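Local coordinates for protein phytase (Debaryomyces castellii, PDB 2GFI) that probably hydrolyses phytate (inositol hexakisphosphate) at its 3-phosphate as a member of the histidine acid phosphatase family, at residues A[378-390]-A[404-416]. Numbering follows the deposited sequence.
Sequences EKYACGNESYVRY and SGPGFSCNLNDYN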
loop_
_atom_site.group_PDB
_atom_site.type_symbol
_atom_site.label_atom_id
_atom_site.label_comp_id
_atom_site.label_asym_id
_atom_site.label_seq_id
_atom_site.Cartn_x
_atom_site.Cartn_y
_atom_site.Cartn_z
ATOM N N GLU A 378 -3.083 -26.862 11.911
ATOM C CA GLU A 378 -4.440 -27.088 11.430
ATOM C C GLU A 378 -4.501 -28.538 11.050
ATOM O O GLU A 378 -3.560 -29.052 10.485
ATOM C CB GLU A 378 -4.762 -26.291 10.156
ATOM C CG GLU A 378 -4.403 -24.832 10.241
ATOM C CD GLU A 378 -4.703 -24.059 8.982
ATOM O OE1 GLU A 378 -4.339 -24.518 7.874
ATOM O OE2 GLU A 378 -5.294 -22.981 9.129
ATOM N N LYS A 379 -5.632 -29.172 11.326
ATOM C CA LYS A 379 -5.868 -30.540 10.936
ATOM C C LYS A 379 -7.174 -30.497 10.203
ATOM O O LYS A 379 -8.136 -29.951 10.697
ATOM C CB LYS A 379 -5.991 -31.444 12.169
ATOM C CG LYS A 379 -6.325 -32.893 11.823
ATOM C CD LYS A 379 -6.692 -33.652 13.057
ATOM C CE LYS A 379 -7.193 -35.043 12.694
ATOM N NZ LYS A 379 -7.247 -35.898 13.905
ATOM N N TYR A 380 -7.203 -31.056 9.007
ATOM C CA TYR A 380 -8.435 -31.071 8.249
ATOM C C TYR A 380 -8.556 -32.324 7.409
ATOM O O TYR A 380 -7.557 -32.959 7.038
ATOM C CB TYR A 380 -8.569 -29.817 7.349
ATOM C CG TYR A 380 -7.341 -29.459 6.520
ATOM C CD1 TYR A 380 -6.947 -30.242 5.424
ATOM C CD2 TYR A 380 -6.591 -28.319 6.834
ATOM C CE1 TYR A 380 -5.812 -29.909 4.679
ATOM C CE2 TYR A 380 -5.498 -27.949 6.097
ATOM C CZ TYR A 380 -5.098 -28.736 5.017
ATOM O OH TYR A 380 -3.996 -28.348 4.287
ATOM N N ALA A 381 -9.797 -32.648 7.097
ATOM C CA ALA A 381 -10.130 -33.868 6.387
ATOM C C ALA A 381 -10.333 -33.532 4.934
ATOM O O ALA A 381 -11.077 -32.612 4.581
ATOM C CB ALA A 381 -11.427 -34.507 6.974
ATOM N N CYS A 382 -9.706 -34.305 4.082
ATOM C CA CYS A 382 -9.960 -34.171 2.670
ATOM C C CYS A 382 -10.250 -35.582 2.216
ATOM O O CYS A 382 -9.362 -36.445 2.277
ATOM C CB CYS A 382 -8.732 -33.618 1.957
ATOM S SG CYS A 382 -8.966 -33.600 0.175
ATOM N N GLY A 383 -11.489 -35.831 1.796
ATOM C CA GLY A 383 -11.907 -37.206 1.512
ATOM C C GLY A 383 -11.848 -38.090 2.750
ATOM O O GLY A 383 -12.377 -37.740 3.796
ATOM N N ASN A 384 -11.193 -39.236 2.646
ATOM C CA ASN A 384 -11.144 -40.171 3.789
ATOM C C ASN A 384 -9.805 -40.110 4.526
ATOM O O ASN A 384 -9.453 -41.006 5.313
ATOM C CB ASN A 384 -11.486 -41.608 3.336
ATOM C CG ASN A 384 -10.361 -42.256 2.524
ATOM O OD1 ASN A 384 -9.665 -41.586 1.718
ATOM N ND2 ASN A 384 -10.161 -43.569 2.744
ATOM N N GLU A 385 -9.062 -39.036 4.254
ATOM C CA GLU A 385 -7.756 -38.812 4.861
ATOM C C GLU A 385 -7.765 -37.539 5.692
ATOM O O GLU A 385 -8.474 -36.589 5.371
ATOM C CB GLU A 385 -6.677 -38.735 3.789
ATOM C CG GLU A 385 -6.548 -39.985 2.949
ATOM C CD GLU A 385 -6.135 -41.205 3.755
ATOM O OE1 GLU A 385 -5.455 -41.039 4.803
ATOM O OE2 GLU A 385 -6.490 -42.340 3.337
ATOM N N SER A 386 -6.994 -37.540 6.771
ATOM C CA SER A 386 -6.786 -36.325 7.554
ATOM C C SER A 386 -5.393 -35.805 7.328
ATOM O O SER A 386 -4.416 -36.579 7.254
ATOM C CB SER A 386 -6.968 -36.558 9.048
ATOM O OG SER A 386 -8.324 -36.666 9.327
ATOM N N TYR A 387 -5.329 -34.479 7.252
ATOM C CA TYR A 387 -4.094 -33.769 6.951
ATOM C C TYR A 387 -3.780 -32.774 8.049
ATOM O O TYR A 387 -4.671 -32.215 8.688
ATOM C CB TYR A 387 -4.198 -33.079 5.603
ATOM C CG TYR A 387 -4.355 -34.086 4.506
ATOM C CD1 TYR A 387 -3.241 -34.649 3.891
ATOM C CD2 TYR A 387 -5.626 -34.514 4.113
ATOM C CE1 TYR A 387 -3.392 -35.601 2.902
ATOM C CE2 TYR A 387 -5.789 -35.446 3.128
ATOM C CZ TYR A 387 -4.680 -35.998 2.535
ATOM O OH TYR A 387 -4.848 -36.938 1.556
ATOM N N VAL A 388 -2.488 -32.581 8.252
ATOM C CA VAL A 388 -1.972 -31.688 9.262
ATOM C C VAL A 388 -1.040 -30.690 8.552
ATOM O O VAL A 388 -0.325 -31.051 7.636
ATOM C CB VAL A 388 -1.245 -32.531 10.351
ATOM C CG1 VAL A 388 -0.424 -31.683 11.234
ATOM C CG2 VAL A 388 -2.287 -33.283 11.207
ATOM N N ARG A 389 -1.075 -29.425 8.942
ATOM C CA ARG A 389 -0.040 -28.514 8.477
ATOM C C ARG A 389 0.190 -27.414 9.497
ATOM O O ARG A 389 -0.653 -27.162 10.362
ATOM C CB ARG A 389 -0.378 -27.923 7.094
ATOM C CG ARG A 389 -1.478 -26.906 7.121
ATOM C CD ARG A 389 -1.677 -26.232 5.793
ATOM N NE ARG A 389 -2.805 -25.332 5.855
ATOM C CZ ARG A 389 -3.293 -24.701 4.803
ATOM N NH1 ARG A 389 -2.743 -24.909 3.597
ATOM N NH2 ARG A 389 -4.344 -23.884 4.945
ATOM N N TYR A 390 1.343 -26.769 9.369
ATOM C CA TYR A 390 1.743 -25.672 10.232
ATOM C C TYR A 390 1.537 -24.308 9.584
ATOM O O TYR A 390 1.885 -24.116 8.428
ATOM C CB TYR A 390 3.211 -25.821 10.543
ATOM C CG TYR A 390 3.485 -26.839 11.599
ATOM C CD1 TYR A 390 3.562 -26.458 12.947
ATOM C CD2 TYR A 390 3.662 -28.194 11.269
ATOM C CE1 TYR A 390 3.825 -27.389 13.921
ATOM C CE2 TYR A 390 3.923 -29.143 12.262
ATOM C CZ TYR A 390 3.990 -28.730 13.571
ATOM O OH TYR A 390 4.246 -29.651 14.556
ATOM N N SER A 404 2.617 -33.201 0.462
ATOM C CA SER A 404 1.881 -33.522 -0.757
ATOM C C SER A 404 0.357 -33.572 -0.544
ATOM O O SER A 404 -0.395 -33.715 -1.506
ATOM C CB SER A 404 2.413 -34.797 -1.415
ATOM O OG SER A 404 2.442 -35.828 -0.471
ATOM N N GLY A 405 -0.106 -33.406 0.698
ATOM C CA GLY A 405 -1.547 -33.306 0.933
ATOM C C GLY A 405 -2.059 -31.977 0.420
ATOM O O GLY A 405 -1.261 -31.130 0.027
ATOM N N PRO A 406 -3.377 -31.768 0.418
ATOM C CA PRO A 406 -3.945 -30.472 0.006
ATOM C C PRO A 406 -3.434 -29.323 0.893
ATOM O O PRO A 406 -3.250 -29.517 2.092
ATOM C CB PRO A 406 -5.453 -30.662 0.218
ATOM C CG PRO A 406 -5.642 -32.152 0.216
ATOM C CD PRO A 406 -4.417 -32.726 0.843
ATOM N N GLY A 407 -3.177 -28.160 0.299
ATOM C CA GLY A 407 -2.613 -27.015 1.022
ATOM C C GLY A 407 -1.206 -27.313 1.528
ATOM O O GLY A 407 -0.792 -26.756 2.539
ATOM N N PHE A 408 -0.491 -28.202 0.829
ATOM C CA PHE A 408 0.859 -28.675 1.208
ATOM C C PHE A 408 0.964 -29.253 2.611
ATOM O O PHE A 408 1.950 -29.041 3.342
ATOM C CB PHE A 408 1.925 -27.605 0.956
ATOM C CG PHE A 408 2.004 -27.195 -0.467
ATOM C CD1 PHE A 408 2.615 -28.031 -1.413
ATOM C CD2 PHE A 408 1.471 -25.980 -0.877
ATOM C CE1 PHE A 408 2.676 -27.648 -2.769
ATOM C CE2 PHE A 408 1.539 -25.570 -2.211
ATOM C CZ PHE A 408 2.134 -26.416 -3.159
ATOM N N SER A 409 -0.075 -30.020 2.954
ATOM C CA SER A 409 -0.228 -30.606 4.262
ATOM C C SER A 409 0.338 -32.028 4.311
ATOM O O SER A 409 0.688 -32.626 3.294
ATOM C CB SER A 409 -1.711 -30.611 4.619
ATOM O OG SER A 409 -2.449 -31.310 3.623
ATOM N N CYS A 410 0.414 -32.560 5.517
ATOM C CA CYS A 410 0.956 -33.870 5.770
ATOM C C CYS A 410 -0.169 -34.815 6.230
ATOM O O CYS A 410 -0.863 -34.496 7.212
ATOM C CB CYS A 410 1.969 -33.744 6.882
ATOM S SG CYS A 410 2.886 -35.239 7.143
ATOM N N ASN A 411 -0.357 -35.947 5.534
ATOM C CA ASN A 411 -1.319 -36.958 5.988
ATOM C C ASN A 411 -1.011 -37.285 7.438
ATOM O O ASN A 411 0.142 -37.507 7.797
ATOM C CB ASN A 411 -1.222 -38.243 5.146
ATOM C CG ASN A 411 -2.436 -39.157 5.311
ATOM O OD1 ASN A 411 -2.770 -39.589 6.414
ATOM N ND2 ASN A 411 -3.097 -39.462 4.200
ATOM N N LEU A 412 -2.012 -37.308 8.289
ATOM C CA LEU A 412 -1.738 -37.598 9.705
ATOM C C LEU A 412 -0.923 -38.882 9.924
ATOM O O LEU A 412 -0.121 -38.959 10.855
ATOM C CB LEU A 412 -3.029 -37.604 10.505
ATOM C CG LEU A 412 -2.950 -37.939 11.988
ATOM C CD1 LEU A 412 -2.020 -37.032 12.773
ATOM C CD2 LEU A 412 -4.355 -37.875 12.501
ATOM N N ASN A 413 -1.122 -39.879 9.052
ATOM C CA ASN A 413 -0.338 -41.105 9.105
ATOM C C ASN A 413 1.132 -40.854 8.895
ATOM O O ASN A 413 1.957 -41.315 9.671
ATOM C CB ASN A 413 -0.891 -42.146 8.107
ATOM C CG ASN A 413 -2.291 -42.589 8.469
ATOM O OD1 ASN A 413 -2.602 -42.792 9.656
ATOM N ND2 ASN A 413 -3.158 -42.699 7.474
ATOM N N ASP A 414 1.445 -40.095 7.848
ATOM C CA ASP A 414 2.795 -39.620 7.572
ATOM C C ASP A 414 3.305 -38.670 8.647
ATOM O O ASP A 414 4.477 -38.707 9.004
ATOM C CB ASP A 414 2.811 -38.913 6.233
ATOM C CG ASP A 414 2.600 -39.861 5.075
ATOM O OD1 ASP A 414 3.033 -41.039 5.181
ATOM O OD2 ASP A 414 2.005 -39.519 4.031
ATOM N N TYR A 415 2.421 -37.825 9.172
ATOM C CA TYR A 415 2.814 -36.885 10.216
ATOM C C TYR A 415 3.267 -37.626 11.471
ATOM O O TYR A 415 4.191 -37.187 12.158
ATOM C CB TYR A 415 1.706 -35.887 10.554
ATOM C CG TYR A 415 2.215 -34.877 11.581
ATOM C CD1 TYR A 415 3.305 -34.031 11.274
ATOM C CD2 TYR A 415 1.647 -34.793 12.866
ATOM C CE1 TYR A 415 3.802 -33.142 12.208
ATOM C CE2 TYR A 415 2.133 -33.893 13.800
ATOM C CZ TYR A 415 3.209 -33.067 13.462
ATOM O OH TYR A 415 3.706 -32.184 14.369
ATOM N N ASN A 416 2.612 -38.762 11.754
ATOM C CA ASN A 416 3.041 -39.666 12.825
ATOM C C ASN A 416 4.473 -40.158 12.674
ATOM O O ASN A 416 5.221 -40.166 13.642
ATOM C CB ASN A 416 2.045 -40.814 12.991
ATOM C CG ASN A 416 0.941 -40.468 13.960
ATOM O OD1 ASN A 416 1.116 -40.554 15.175
ATOM N ND2 ASN A 416 -0.191 -40.038 13.436
HETATM O O HOH W 1 -5.399 -39.957 7.319
#
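Val388 and Cys410 form an antiparallel hydrogen-bonded pair, by which the short strand 410-411 borders the beta-hairpin 378-390 in the mixed sheet of this histidine acid phosphatase; Leu412 N, donating to Ser386 O at 2.7 Å, carries the pairing into the first turn of the following helix. On the face bearing Tyr387 and Asn411, the Tyr387 ring is covered by Pro406, whose CD stands 3.5 Å from the ring centroid in a CH-pi contact. Asn411 N-caps the helix through OD1 and, with its CG anti to the backbone N (chi1 -164°), sends ND2 to Glu385 OE1 (2.9 Å), meeting the carboxylate from above its plane; a water links the same OE1 to Asn411 OD1 and Ser386 N. On the other face, Val388 CG1 sits over the centre of the Tyr415 ring. Arg389 reaches the turn closed by a G1 beta bulge, in which Phe408 and Ser409 both face Gly405; its NH1 donates to Gly407 O (2.9 Å), in the carbonyl plane on a lone pair, while NE and NH2 both grip Glu378 OE1, Lys147 holding OE2. A leucine here would probably leave Glu378 OE1 without its two donors and Gly407 O without this one. Tyr380 OH, above one face of that guanidinium, donates to Pro406 O (2.6 Å). Beyond Val388 the Tyr390 and Tyr415 rings cross at about a right angle, their OH atoms 2.6 Å apart in a hydrogen bond.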